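Local coordinates for protein sulfatase (Bacteroides fragilis CAG:558, PDB 6USS) that probably hydrolyses aryl sulfate esters at a calcium-containing active site, at residues L72-G76 / M360-W364; S86-R92 / S321-G325; V106-T110 / N426-W431. The protein carries 1 engineered substitution. One frame throughout, in Å; residues are numbered along the deposited sequence.

Contact 1 (L72-G76 / M360-W364); sequences LAKQG and MIVRW
The flat guanidinium of Arg363 meets segment 72-76 in two ways. Over one of its faces lies Leu72 CD1, 3.6 Å above the plane and displaced toward the rim, while Gln75 OE1 sits at the edge, almost exactly in plane. There Arg363 NH1 donates a hydrogen bond of 2.9 Å to Gln75 OE1, bent to 145° at the hydrogen. The amide is turned 71° against the guanidinium, and the donor reaches the oxygen from above the carbonyl plane. The two long side chains run side by side in the same direction, and Gln75 CB packs on the arginine stem, 3.7 Å from Arg363 CD. A bend at chi3 (75°) turns the end of the otherwise extended arginine back alongside the glutamine. The same stem crosses Leu72 at about a right angle, with Leu72 CD1 3.6 Å from Arg363 CB. Met303 and Leu306 of helix 283-308 add apolar cover around the arginine.

Further along the strand toward its start, Ile361 turns its CG2 branch to the helix, 3.9 Å from Ala73 CA and 4.0 Å from Leu72 CG. Beyond the helix the chain runs close to the strand backbone: Gly76 CA makes a CH···O contact with Val362 O at 3.2 Å. A water bridges the backbones, donating to Gln75 O and accepting from Trp364 N.

Gly76 leads from helix 67-74 into strand 77-83, whose Val77 is hydrogen-bonded through the backbone to Val362 in antiparallel pairing. This helix-turn-strand unit, its helix laid against the strand next in the sheet, belongs to the layered α/β core of the sulfatases, members of the alkaline phosphatase superfamily, and lies away from the metal site.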
loop_
_atom_site.group_PDB
_atom_site.type_symbol
_atom_site.label_atom_id
_atom_site.label_comp_id
_atom_site.label_asym_id
_atom_site.label_seq_id
_atom_site.Cartn_x
_atom_site.Cartn_y
_atom_site.Cartn_z
ATOM N N LEU A 72 6.381 -11.929 -28.927
ATOM C CA LEU A 72 6.260 -12.637 -27.650
ATOM C C LEU A 72 5.883 -14.104 -27.860
ATOM O O LEU A 72 6.418 -14.996 -27.186
ATOM C CB LEU A 72 5.240 -11.927 -26.754
ATOM C CG LEU A 72 5.069 -12.409 -25.303
ATOM C CD1 LEU A 72 6.325 -12.162 -24.494
ATOM C CD2 LEU A 72 3.867 -11.752 -24.624
ATOM N N ALA A 73 4.988 -14.380 -28.816
ATOM C CA ALA A 73 4.554 -15.755 -29.038
ATOM C C ALA A 73 5.676 -16.596 -29.634
ATOM O O ALA A 73 5.835 -17.766 -29.262
ATOM C CB ALA A 73 3.315 -15.781 -29.933
ATOM N N LYS A 74 6.460 -16.024 -30.563
ATOM C CA LYS A 74 7.607 -16.751 -31.112
ATOM C C LYS A 74 8.610 -17.142 -30.035
ATOM O O LYS A 74 9.375 -18.083 -30.243
ATOM C CB LYS A 74 8.323 -15.942 -32.209
ATOM C CG LYS A 74 7.639 -16.010 -33.590
ATOM C CD LYS A 74 8.294 -15.043 -34.608
ATOM C CE LYS A 74 7.243 -14.196 -35.368
ATOM N NZ LYS A 74 7.182 -12.770 -34.849
ATOM N N GLN A 75 8.627 -16.447 -28.893
ATOM C CA GLN A 75 9.491 -16.799 -27.776
ATOM C C GLN A 75 8.776 -17.580 -26.678
ATOM O O GLN A 75 9.427 -17.988 -25.708
ATOM C CB GLN A 75 10.113 -15.538 -27.186
ATOM C CG GLN A 75 10.856 -14.713 -28.211
ATOM C CD GLN A 75 11.001 -13.246 -27.792
ATOM O OE1 GLN A 75 10.036 -12.608 -27.340
ATOM N NE2 GLN A 75 12.203 -12.703 -27.962
ATOM N N GLY A 76 7.465 -17.805 -26.800
ATOM C CA GLY A 76 6.729 -18.507 -25.767
ATOM C C GLY A 76 5.666 -19.466 -26.268
ATOM O O GLY A 76 5.788 -20.037 -27.362
ATOM N N MET A 360 -4.098 -15.537 -25.130
ATOM C CA MET A 360 -3.226 -15.734 -23.982
ATOM C C MET A 360 -1.872 -16.253 -24.438
ATOM O O MET A 360 -1.783 -17.158 -25.274
ATOM C CB MET A 360 -3.854 -16.688 -22.969
ATOM C CG MET A 360 -3.027 -16.921 -21.724
ATOM S SD MET A 360 -3.791 -18.182 -20.684
ATOM C CE MET A 360 -2.419 -18.586 -19.612
ATOM N N ILE A 361 -0.816 -15.666 -23.884
ATOM C CA ILE A 361 0.558 -15.981 -24.260
ATOM C C ILE A 361 1.401 -16.021 -22.995
ATOM O O ILE A 361 1.211 -15.205 -22.084
ATOM C CB ILE A 361 1.139 -14.949 -25.249
ATOM C CG1 ILE A 361 0.181 -14.689 -26.418
ATOM C CG2 ILE A 361 2.475 -15.415 -25.760
ATOM C CD1 ILE A 361 0.708 -13.656 -27.406
ATOM N N VAL A 362 2.338 -16.958 -22.928
ATOM C CA VAL A 362 3.264 -16.993 -21.807
ATOM C C VAL A 362 4.676 -17.153 -22.342
ATOM O O VAL A 362 4.965 -18.099 -23.089
ATOM C CB VAL A 362 2.929 -18.108 -20.808
ATOM C CG1 VAL A 362 4.074 -18.284 -19.822
ATOM C CG2 VAL A 362 1.617 -17.806 -20.087
ATOM N N ARG A 363 5.543 -16.214 -21.980
ATOM C CA ARG A 363 6.976 -16.354 -22.156
ATOM C C ARG A 363 7.550 -16.653 -20.788
ATOM O O ARG A 363 7.126 -16.067 -19.791
ATOM C CB ARG A 363 7.613 -15.089 -22.743
ATOM C CG ARG A 363 9.105 -15.239 -23.089
ATOM C CD ARG A 363 9.656 -14.023 -23.845
ATOM N NE ARG A 363 9.877 -12.860 -22.985
ATOM C CZ ARG A 363 10.129 -11.626 -23.429
ATOM N NH1 ARG A 363 10.201 -11.380 -24.733
ATOM N NH2 ARG A 363 10.320 -10.631 -22.565
ATOM N N TRP A 364 8.472 -17.595 -20.741
ATOM C CA TRP A 364 9.122 -18.046 -19.518
ATOM C C TRP A 364 10.443 -18.669 -19.958
ATOM O O TRP A 364 10.530 -19.895 -20.131
ATOM C CB TRP A 364 8.222 -19.040 -18.779
ATOM C CG TRP A 364 8.691 -19.439 -17.407
ATOM C CD1 TRP A 364 9.848 -19.066 -16.790
ATOM C CD2 TRP A 364 8.002 -20.291 -16.484
ATOM N NE1 TRP A 364 9.922 -19.629 -15.533
ATOM C CE2 TRP A 364 8.801 -20.387 -15.324
ATOM C CE3 TRP A 364 6.782 -20.974 -16.520
ATOM C CZ2 TRP A 364 8.426 -21.148 -14.220
ATOM C CZ3 TRP A 364 6.404 -21.720 -15.415
ATOM C CH2 TRP A 364 7.226 -21.800 -14.279
HETATM O O HOH W 1 9.335 -19.279 -23.434
#

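Contact 2 (S86-R92 / S321-G325); sequences SICSPTR and SDNGG. Engineered in segment 86-92: Cys88 (natural residue Ser). With CA (calcium ion), chain C.
Asp322 and Asn323 both carry CG between backbone N and carbonyl carbon (chi1 77° for the aspartate), a rotation that turns their side chains toward Cys88 and the calcium ion. From the first turn of helix 88-97, the engineered Cys88 approaches the same ion. Its SG is modelled 2.1 Å from calcium, shorter than expected for this pair, so the detail of the bond is doubtful. The carboxylate grips the ion unevenly: Asp322 OD2 lies 2.2 Å from calcium and Asp322 OD1 2.8 Å. Asn323 also belongs to the site, which Asp42 and Asp43 complete.

Arg92 secures the nearer carboxylate oxygen. Its NE donates to Asp322 OD2 at 3.0 Å, a salt bridge in which the oxygen lies near the guanidinium plane but is approached from above the carboxylate plane, while Arg92 NH2 binds Asp42. Thr91, in the same helix, is tied to the loop backbone: its OG1 donates nearly straight-on to Asp322 O at 3.0 Å and is also bonded to Ser85 N.

Asp322 OD2 is therefore shared by metal and arginine, which probably offsets the negative charge gathered here. Position 88 is predicted to carry 3-oxoalanine in the natural enzyme; here the engineered, unmodified cysteine places its sulfur beside the calcium ion.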
loop_
_atom_site.group_PDB
_atom_site.type_symbol
_atom_site.label_atom_id
_atom_site.label_comp_id
_atom_site.label_asym_id
_atom_site.label_seq_id
_atom_site.Cartn_x
_atom_site.Cartn_y
_atom_site.Cartn_z
ATOM N N SER A 86 -17.475 -13.324 -19.146
ATOM C CA SER A 86 -17.838 -12.467 -20.269
ATOM C C SER A 86 -17.875 -10.991 -19.905
ATOM O O SER A 86 -18.144 -10.165 -20.782
ATOM C CB SER A 86 -19.182 -12.898 -20.864
ATOM O OG SER A 86 -20.235 -12.763 -19.941
ATOM N N ILE A 87 -17.573 -10.641 -18.653
ATOM C CA ILE A 87 -17.695 -9.281 -18.135
ATOM C C ILE A 87 -16.521 -9.014 -17.202
ATOM O O ILE A 87 -16.057 -9.917 -16.498
ATOM C CB ILE A 87 -19.056 -9.099 -17.413
ATOM C CG1 ILE A 87 -20.181 -9.024 -18.439
ATOM C CG2 ILE A 87 -19.071 -7.882 -16.507
ATOM C CD1 ILE A 87 -20.065 -7.853 -19.381
ATOM N N CYS A 88 -16.055 -7.751 -17.188
ATOM C CA CYS A 88 -14.817 -7.383 -16.486
ATOM C C CYS A 88 -14.803 -7.841 -15.027
ATOM O O CYS A 88 -13.806 -8.388 -14.545
ATOM C CB CYS A 88 -14.605 -5.870 -16.521
ATOM S SG CYS A 88 -14.783 -5.073 -18.136
ATOM N N SER A 89 -15.892 -7.608 -14.295
ATOM C CA SER A 89 -15.824 -7.767 -12.844
ATOM C C SER A 89 -15.672 -9.227 -12.424
ATOM O O SER A 89 -14.775 -9.514 -11.612
ATOM C CB SER A 89 -17.035 -7.092 -12.191
ATOM O OG SER A 89 -16.867 -5.688 -12.150
ATOM N N PRO A 90 -16.486 -10.186 -12.900
ATOM C CA PRO A 90 -16.237 -11.578 -12.487
ATOM C C PRO A 90 -14.865 -12.079 -12.879
ATOM O O PRO A 90 -14.252 -12.831 -12.111
ATOM C CB PRO A 90 -17.357 -12.366 -13.180
ATOM C CG PRO A 90 -17.815 -11.496 -14.282
ATOM C CD PRO A 90 -17.704 -10.094 -13.725
ATOM N N THR A 91 -14.355 -11.675 -14.044
ATOM C CA THR A 91 -13.041 -12.150 -14.464
ATOM C C THR A 91 -11.943 -11.614 -13.553
ATOM O O THR A 91 -11.103 -12.377 -13.056
ATOM C CB THR A 91 -12.776 -11.757 -15.913
ATOM O OG1 THR A 91 -13.685 -12.471 -16.761
ATOM C CG2 THR A 91 -11.343 -12.094 -16.308
ATOM N N ARG A 92 -11.950 -10.304 -13.294
ATOM C CA ARG A 92 -10.853 -9.716 -12.536
ATOM C C ARG A 92 -10.866 -10.182 -11.082
ATOM O O ARG A 92 -9.805 -10.472 -10.514
ATOM C CB ARG A 92 -10.895 -8.190 -12.661
ATOM C CG ARG A 92 -10.262 -7.685 -13.980
ATOM C CD ARG A 92 -10.858 -6.382 -14.488
ATOM N NE ARG A 92 -10.684 -6.222 -15.930
ATOM C CZ ARG A 92 -9.558 -5.826 -16.519
ATOM N NH1 ARG A 92 -8.487 -5.544 -15.780
ATOM N NH2 ARG A 92 -9.502 -5.706 -17.848
ATOM N N SER A 321 -6.439 -11.330 -21.803
ATOM C CA SER A 321 -7.538 -10.386 -21.894
ATOM C C SER A 321 -8.656 -10.847 -20.969
ATOM O O SER A 321 -8.801 -12.038 -20.686
ATOM C CB SER A 321 -8.056 -10.249 -23.332
ATOM O OG SER A 321 -9.185 -9.390 -23.359
ATOM N N ASP A 322 -9.473 -9.896 -20.518
ATOM C CA ASP A 322 -10.433 -10.195 -19.464
ATOM C C ASP A 322 -11.809 -10.624 -19.966
ATOM O O ASP A 322 -12.579 -11.160 -19.168
ATOM C CB ASP A 322 -10.588 -8.989 -18.529
ATOM C CG ASP A 322 -11.440 -7.895 -19.131
ATOM O OD1 ASP A 322 -11.446 -7.745 -20.377
ATOM O OD2 ASP A 322 -12.129 -7.203 -18.355
ATOM N N ASN A 323 -12.154 -10.379 -21.230
ATOM C CA ASN A 323 -13.398 -10.895 -21.817
ATOM C C ASN A 323 -13.393 -10.592 -23.313
ATOM O O ASN A 323 -12.457 -9.981 -23.840
ATOM C CB ASN A 323 -14.658 -10.332 -21.145
ATOM C CG ASN A 323 -14.698 -8.820 -21.140
ATOM O OD1 ASN A 323 -14.794 -8.187 -22.201
ATOM N ND2 ASN A 323 -14.640 -8.227 -19.946
ATOM N N GLY A 324 -14.454 -11.042 -24.001
ATOM C CA GLY A 324 -14.524 -10.886 -25.444
ATOM C C GLY A 324 -14.717 -9.444 -25.889
ATOM O O GLY A 324 -15.120 -8.560 -25.131
ATOM N N GLY A 325 -14.403 -9.191 -27.154
ATOM C CA GLY A 325 -14.598 -7.859 -27.691
ATOM C C GLY A 325 -16.064 -7.470 -27.707
ATOM O O GLY A 325 -16.959 -8.315 -27.761
HETATM CA CA CA C . -13.562 -6.024 -19.603
#

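Contact 3 (V106-T110 / N426-W431); sequences VTNWT and NFPNHW
Thr107 and Asn429 meet through their polar groups: Thr107 OG1 donates to Asn429 OD1 at 2.7 Å, somewhat tilted from the plane of the amide carbonyl. With chi1 at 42°, the threonine hydroxyl lies between its backbone N and carbonyl carbon and faces the amide, whereas the methyl CG2 lies anti to the carbonyl carbon and rests 3.3 Å from Asn426 O. Pro428, the centre of an inverse gamma turn, brings its CD to 3.8 Å from Thr107 OG1, and Asn429 follows this proline.

Asn108 extends its amide away from its own nitrogen (chi1 -161°) and alongside both Phe427 and Asn429. It slides past Asn429 in the opposite direction, their amides steeply inclined to each other, with Asn108 CB 3.5 Å from Asn429 ND2. Its CG approaches Phe427 CZ obliquely at 3.8 Å. Both ends of the amide have partners: OD1 accepts from Trp109 N, which stands above the carbonyl plane, and ND2 binds Asp118, whose same oxygen also takes Asn429 ND2 and His430 N. Asn429 CB lies over one face of the Phe427 ring, displaced toward its rim, and Trp431 N is at its edge. Phe427 CD1 lies 3.1 Å from Thr107 O, and a water links that carbonyl to Asn426 O.

Trp109 and Trp431 meet rim to rim with planes at 89° and CD1 atoms 4.1 Å apart, neither indole lying over the other's face. Trp109 places the contact beside the metal site, its side chain about 8 Å from the bound calcium ion.

The loop after helix 101-104 is joined to the end of strand 422-427, an outermost strand of the four-stranded antiparallel sheet, where Phe427 pairs with Thr441 of strand 441-446. The loop also rests on helix 88-97, Val106 against Cys93 and Trp109 against Ser89.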
loop_
_atom_site.group_PDB
_atom_site.type_symbol
_atom_site.label_atom_id
_atom_site.label_comp_id
_atom_site.label_asym_id
_atom_site.label_seq_id
_atom_site.Cartn_x
_atom_site.Cartn_y
_atom_site.Cartn_z
ATOM N N VAL A 106 -19.446 -11.777 -7.559
ATOM C CA VAL A 106 -19.280 -10.517 -8.274
ATOM C C VAL A 106 -19.464 -10.838 -9.751
ATOM O O VAL A 106 -18.488 -10.902 -10.504
ATOM C CB VAL A 106 -17.904 -9.876 -7.995
ATOM C CG1 VAL A 106 -17.931 -8.419 -8.320
ATOM C CG2 VAL A 106 -17.497 -10.075 -6.553
ATOM N N THR A 107 -20.715 -11.069 -10.168
ATOM C CA THR A 107 -21.026 -11.707 -11.446
ATOM C C THR A 107 -21.427 -10.726 -12.533
ATOM O O THR A 107 -21.568 -11.136 -13.690
ATOM C CB THR A 107 -22.145 -12.761 -11.281
ATOM O OG1 THR A 107 -23.178 -12.259 -10.426
ATOM C CG2 THR A 107 -21.598 -14.066 -10.692
ATOM N N ASN A 108 -21.620 -9.456 -12.202
ATOM C CA ASN A 108 -21.785 -8.413 -13.201
ATOM C C ASN A 108 -20.861 -7.261 -12.826
ATOM O O ASN A 108 -20.187 -7.304 -11.792
ATOM C CB ASN A 108 -23.250 -7.986 -13.293
ATOM C CG ASN A 108 -23.563 -7.282 -14.574
ATOM O OD1 ASN A 108 -22.665 -6.960 -15.359
ATOM N ND2 ASN A 108 -24.848 -7.006 -14.792
ATOM N N TRP A 109 -20.816 -6.213 -13.649
ATOM C CA TRP A 109 -19.793 -5.192 -13.434
ATOM C C TRP A 109 -20.149 -4.240 -12.283
ATOM O O TRP A 109 -21.305 -3.866 -12.085
ATOM C CB TRP A 109 -19.521 -4.412 -14.726
ATOM C CG TRP A 109 -20.615 -3.513 -15.197
ATOM C CD1 TRP A 109 -21.627 -3.838 -16.055
ATOM C CD2 TRP A 109 -20.789 -2.127 -14.865
ATOM N NE1 TRP A 109 -22.433 -2.737 -16.272
ATOM C CE2 TRP A 109 -21.941 -1.675 -15.552
ATOM C CE3 TRP A 109 -20.084 -1.224 -14.060
ATOM C CZ2 TRP A 109 -22.409 -0.359 -15.445
ATOM C CZ3 TRP A 109 -20.541 0.082 -13.964
ATOM C CH2 TRP A 109 -21.697 0.501 -14.651
ATOM N N THR A 110 -19.135 -3.853 -11.516
ATOM C CA THR A 110 -19.324 -3.065 -10.307
ATOM C C THR A 110 -18.812 -1.640 -10.479
ATOM O O THR A 110 -17.873 -1.386 -11.246
ATOM C CB THR A 110 -18.606 -3.702 -9.116
ATOM O OG1 THR A 110 -17.193 -3.567 -9.292
ATOM C CG2 THR A 110 -18.948 -5.165 -9.009
ATOM N N ASN A 426 -21.357 -18.534 -14.306
ATOM C CA ASN A 426 -22.682 -18.178 -13.817
ATOM C C ASN A 426 -22.891 -16.685 -13.991
ATOM O O ASN A 426 -22.122 -15.888 -13.447
ATOM C CB ASN A 426 -22.880 -18.559 -12.348
ATOM C CG ASN A 426 -24.333 -18.488 -11.950
ATOM O OD1 ASN A 426 -25.208 -18.696 -12.783
ATOM N ND2 ASN A 426 -24.602 -18.170 -10.701
ATOM N N PHE A 427 -23.941 -16.314 -14.730
ATOM C CA PHE A 427 -24.332 -14.918 -14.929
ATOM C C PHE A 427 -25.814 -14.782 -14.606
ATOM O O PHE A 427 -26.659 -14.681 -15.512
ATOM C CB PHE A 427 -24.038 -14.450 -16.360
ATOM C CG PHE A 427 -24.136 -12.956 -16.547
ATOM C CD1 PHE A 427 -23.067 -12.127 -16.211
ATOM C CD2 PHE A 427 -25.301 -12.375 -17.073
ATOM C CE1 PHE A 427 -23.154 -10.730 -16.385
ATOM C CE2 PHE A 427 -25.404 -10.983 -17.253
ATOM C CZ PHE A 427 -24.336 -10.162 -16.904
ATOM N N PRO A 428 -26.168 -14.781 -13.338
ATOM C CA PRO A 428 -27.563 -14.561 -12.933
ATOM C C PRO A 428 -27.901 -13.075 -12.855
ATOM O O PRO A 428 -28.362 -12.575 -11.824
ATOM C CB PRO A 428 -27.624 -15.230 -11.556
ATOM C CG PRO A 428 -26.234 -15.027 -10.996
ATOM C CD PRO A 428 -25.275 -14.967 -12.183
ATOM N N ASN A 429 -27.654 -12.359 -13.952
ATOM C CA ASN A 429 -27.674 -10.906 -13.959
ATOM C C ASN A 429 -28.292 -10.402 -15.257
ATOM O O ASN A 429 -28.644 -11.177 -16.148
ATOM C CB ASN A 429 -26.262 -10.348 -13.790
ATOM C CG ASN A 429 -25.698 -10.632 -12.436
ATOM O OD1 ASN A 429 -25.192 -11.732 -12.181
ATOM N ND2 ASN A 429 -25.800 -9.653 -11.536
ATOM N N HIS A 430 -28.408 -9.081 -15.379
ATOM C CA HIS A 430 -28.949 -8.469 -16.593
ATOM C C HIS A 430 -27.960 -7.415 -17.087
ATOM O O HIS A 430 -27.910 -6.299 -16.554
ATOM C CB HIS A 430 -30.332 -7.871 -16.343
ATOM C CG HIS A 430 -31.179 -7.756 -17.576
ATOM N ND1 HIS A 430 -32.410 -7.131 -17.582
ATOM C CD2 HIS A 430 -30.975 -8.189 -18.842
ATOM C CE1 HIS A 430 -32.925 -7.181 -18.796
ATOM N NE2 HIS A 430 -32.078 -7.820 -19.580
ATOM N N TRP A 431 -27.174 -7.779 -18.107
ATOM C CA TRP A 431 -26.270 -6.842 -18.752
ATOM C C TRP A 431 -27.056 -5.843 -19.598
ATOM O O TRP A 431 -28.266 -5.971 -19.809
ATOM C CB TRP A 431 -25.253 -7.582 -19.610
ATOM C CG TRP A 431 -24.084 -6.752 -19.968
ATOM C CD1 TRP A 431 -23.318 -6.007 -19.119
ATOM C CD2 TRP A 431 -23.522 -6.576 -21.279
ATOM N NE1 TRP A 431 -22.315 -5.371 -19.820
ATOM C CE2 TRP A 431 -22.414 -5.704 -21.144
ATOM C CE3 TRP A 431 -23.849 -7.068 -22.552
ATOM C CZ2 TRP A 431 -21.637 -5.310 -22.228
ATOM C CZ3 TRP A 431 -23.080 -6.677 -23.628
ATOM C CH2 TRP A 431 -21.980 -5.810 -23.462
HETATM O O HOH W 2 -20.614 -13.752 -14.171
#

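From the N terminus the chain first supplies one segment of each contact in turn: 72-76, 86-92 and 106-110. Long afterwards, 321-325 closes contact 2, 360-364 closes contact 1 and 426-431 closes contact 3. Contact 2 is thus enclosed along the chain by contact 1, whereas contact 3 crosses both. Contact 1 ties helix 67-74 to strand 357-363, which lies between strands 77-83 and 315-321 of the large mixed sheet; contact 2 joins helix 88-97 to the loop after strand 315-321 near the centre of the chain; contact 3 brings in the small antiparallel sheet. Contacts 2 and 3 touch, Ser89 OG lying 3.0 Å from Thr110 N, while contacts 1 and 3 lie on opposite sides of the chain's centre.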